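Local structure of carbonic anhydrase (Sordaria macrospora, 4O1J) at residues 116-121 against 157-162. The protein probably catalyses the reversible hydration of carbon dioxide to hydrogencarbonate and a proton, as a zinc-dependent beta-class carbonic anhydrase. Sequence-based numbering, arbitrary orientation.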
ATOM      1  N   GLY A 116     -15.121 -13.688   8.392  1.00 33.81           N
ATOM      2  CA  GLY A 116     -15.178 -12.645   9.396  1.00 32.77           C
ATOM      3  C   GLY A 116     -15.109 -11.258   8.793  1.00 32.77           C
ATOM      4  O   GLY A 116     -15.751 -10.336   9.292  1.00 30.83           O
ATOM      5  N   GLY A 117     -14.333 -11.115   7.720  1.00 33.39           N
ATOM      6  CA  GLY A 117     -14.192  -9.836   7.048  1.00 32.54           C
ATOM      7  C   GLY A 117     -15.487  -9.452   6.372  1.00 33.35           C
ATOM      8  O   GLY A 117     -15.884  -8.285   6.386  1.00 34.38           O
ATOM      9  N   ALA A 118     -16.156 -10.448   5.799  1.00 33.96           N
ATOM     10  CA  ALA A 118     -17.467 -10.264   5.182  1.00 33.31           C
ATOM     11  C   ALA A 118     -18.496  -9.759   6.204  1.00 33.80           C
ATOM     12  O   ALA A 118     -19.211  -8.774   5.967  1.00 35.52           O
ATOM     13  CB  ALA A 118     -17.933 -11.571   4.554  1.00 32.01           C
ATOM     14  N   ALA A 119     -18.572 -10.454   7.336  1.00 32.25           N
ATOM     15  CA  ALA A 119     -19.450 -10.070   8.434  1.00 32.01           C
ATOM     16  C   ALA A 119     -19.127  -8.666   8.941  1.00 34.11           C
ATOM     17  O   ALA A 119     -20.026  -7.887   9.270  1.00 35.57           O
ATOM     18  CB  ALA A 119     -19.345 -11.082   9.571  1.00 30.47           C
ATOM     19  N   GLY A 120     -17.836  -8.354   9.000  1.00 34.37           N
ATOM     20  CA  GLY A 120     -17.377  -7.042   9.412  1.00 33.74           C
ATOM     21  C   GLY A 120     -17.872  -5.981   8.455  1.00 35.40           C
ATOM     22  O   GLY A 120     -18.274  -4.893   8.869  1.00 36.30           O
ATOM     23  N   ALA A 121     -17.857  -6.301   7.166  1.00 35.72           N
ATOM     24  CA  ALA A 121     -18.331  -5.363   6.157  1.00 34.44           C
ATOM     25  C   ALA A 121     -19.843  -5.186   6.246  1.00 35.26           C
ATOM     26  O   ALA A 121     -20.368  -4.122   5.923  1.00 35.01           O
ATOM     27  CB  ALA A 121     -17.936  -5.837   4.769  1.00 33.27           C
ATOM     28  N   GLU A 157     -26.425 -16.716   5.465  1.00 40.50           N
ATOM     29  CA  GLU A 157     -26.572 -16.709   4.012  1.00 40.83           C
ATOM     30  C   GLU A 157     -26.320 -15.302   3.469  1.00 40.07           C
ATOM     31  O   GLU A 157     -25.981 -15.123   2.294  1.00 40.10           O
ATOM     32  CB  GLU A 157     -27.962 -17.209   3.602  1.00 41.84           C
ATOM     33  CG  GLU A 157     -28.226 -18.690   3.899  1.00 43.82           C
ATOM     34  CD  GLU A 157     -27.254 -19.631   3.192  1.00 46.95           C
ATOM     35  OE1 GLU A 157     -26.908 -19.360   2.024  1.00 48.51           O
ATOM     36  OE2 GLU A 157     -26.839 -20.646   3.801  1.00 47.43           O
ATOM     37  N   ARG A 158     -26.464 -14.308   4.338  1.00 38.93           N
ATOM     38  CA  ARG A 158     -26.162 -12.933   3.970  1.00 37.37           C
ATOM     39  C   ARG A 158     -24.644 -12.769   3.927  1.00 35.97           C
ATOM     40  O   ARG A 158     -24.092 -12.149   3.006  1.00 36.65           O
ATOM     41  CB  ARG A 158     -26.789 -11.944   4.961  1.00 37.17           C
ATOM     42  CG  ARG A 158     -26.834 -10.507   4.458  1.00 38.65           C
ATOM     43  CD  ARG A 158     -27.346  -9.534   5.515  1.00 40.08           C
ATOM     44  NE  ARG A 158     -28.719  -9.814   5.926  1.00 41.66           N
ATOM     45  CZ  ARG A 158     -29.063 -10.237   7.140  1.00 43.93           C
ATOM     46  NH1 ARG A 158     -28.133 -10.432   8.067  1.00 45.45           N
ATOM     47  NH2 ARG A 158     -30.337 -10.466   7.429  1.00 43.85           N
ATOM     48  N   VAL A 159     -23.973 -13.350   4.921  1.00 33.93           N
ATOM     49  CA  VAL A 159     -22.515 -13.319   4.973  1.00 31.92           C
ATOM     50  C   VAL A 159     -21.925 -14.099   3.799  1.00 31.24           C
ATOM     51  O   VAL A 159     -20.978 -13.638   3.145  1.00 31.27           O
ATOM     52  CB  VAL A 159     -21.998 -13.884   6.305  1.00 31.55           C
ATOM     53  CG1 VAL A 159     -20.483 -14.077   6.263  1.00 32.25           C
ATOM     54  CG2 VAL A 159     -22.408 -12.969   7.447  1.00 29.97           C
ATOM     55  N   ILE A 160     -22.519 -15.258   3.511  1.00 29.86           N
ATOM     56  CA  ILE A 160     -22.100 -16.068   2.371  1.00 28.49           C
ATOM     57  C   ILE A 160     -22.279 -15.270   1.080  1.00 27.86           C
ATOM     58  O   ILE A 160     -21.380 -15.226   0.229  1.00 27.36           O
ATOM     59  CB  ILE A 160     -22.907 -17.399   2.282  1.00 25.61           C
ATOM     60  CG1 ILE A 160     -22.491 -18.367   3.391  1.00 23.44           C
ATOM     61  CG2 ILE A 160     -22.703 -18.076   0.935  1.00 25.77           C
ATOM     62  CD1 ILE A 160     -23.335 -19.612   3.455  1.00 22.62           C
ATOM     63  N   ARG A 161     -23.423 -14.602   0.956  1.00 28.35           N
ATOM     64  CA  ARG A 161     -23.712 -13.863  -0.266  1.00 28.25           C
ATOM     65  C   ARG A 161     -22.724 -12.718  -0.485  1.00 28.40           C
ATOM     66  O   ARG A 161     -22.154 -12.577  -1.578  1.00 28.16           O
ATOM     67  CB  ARG A 161     -25.137 -13.325  -0.246  1.00 27.71           C
ATOM     68  CG  ARG A 161     -25.537 -12.690  -1.552  1.00 28.69           C
ATOM     69  CD  ARG A 161     -25.337 -13.693  -2.679  1.00 31.12           C
ATOM     70  NE  ARG A 161     -25.500 -13.086  -3.995  1.00 35.50           N
ATOM     71  CZ  ARG A 161     -24.975 -13.576  -5.116  1.00 37.37           C
ATOM     72  NH1 ARG A 161     -24.229 -14.674  -5.080  1.00 35.88           N
ATOM     73  NH2 ARG A 161     -25.176 -12.949  -6.272  1.00 38.62           N
ATOM     74  N   ILE A 162     -22.494 -11.915   0.551  1.00 28.17           N
ATOM     75  CA  ILE A 162     -21.562 -10.805   0.402  1.00 27.31           C
ATOM     76  C   ILE A 162     -20.153 -11.340   0.120  1.00 25.97           C
ATOM     77  O   ILE A 162     -19.402 -10.720  -0.640  1.00 25.40           O
ATOM     78  CB  ILE A 162     -21.575  -9.863   1.650  1.00 22.79           C
ATOM     79  CG1 ILE A 162     -20.745  -8.605   1.396  1.00 24.24           C
ATOM     80  CG2 ILE A 162     -21.001 -10.539   2.861  1.00 21.66           C
ATOM     81  CD1 ILE A 162     -21.186  -7.797   0.221  1.00 25.87           C
TER
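Ala118 points its methyl at helix 155-176 and meets it between Val159 and Ile162, about one turn apart. CB of Ala118 lies 3.7 Å from CG2 of Ile162. CG1 of Val159 is 4.0 Å from the same Ala118 CB. This methyl also approaches the turn's backbone, with Ala118 CB 3.9 Å from Val159 O. Val159 spreads its two methyls over neighbouring alanines. CG1 stands anti to the backbone N (chi1 170°) and faces Ala118, while CG2 of Val159 reaches CB of Ala119 at 4.2 Å. Ile162 uses its short branch here. With CG1 anti to the backbone N (chi1 -172°), CG2 sits between the backbone N and the carbonyl carbon, and from there it touches Ala118. The side-chain contacts are all apolar, and the two segments bury about 173 Å² together. The axes of segments 116-121 and 157-162 cross nearly at right angles (102°) and come within 8.8 Å. Helix 116-122 directly follows the zinc ligand Cys115. Leu122 extends the apolar patch against Val159 and Ile162. Ile162 also packs on Leu138 and Val141 of helix 136-144 and on Leu149 of helix 146-151. The pair thus joins the helix after strand 106-112 to the long helix that precedes helix 178-187 and strand 190-197.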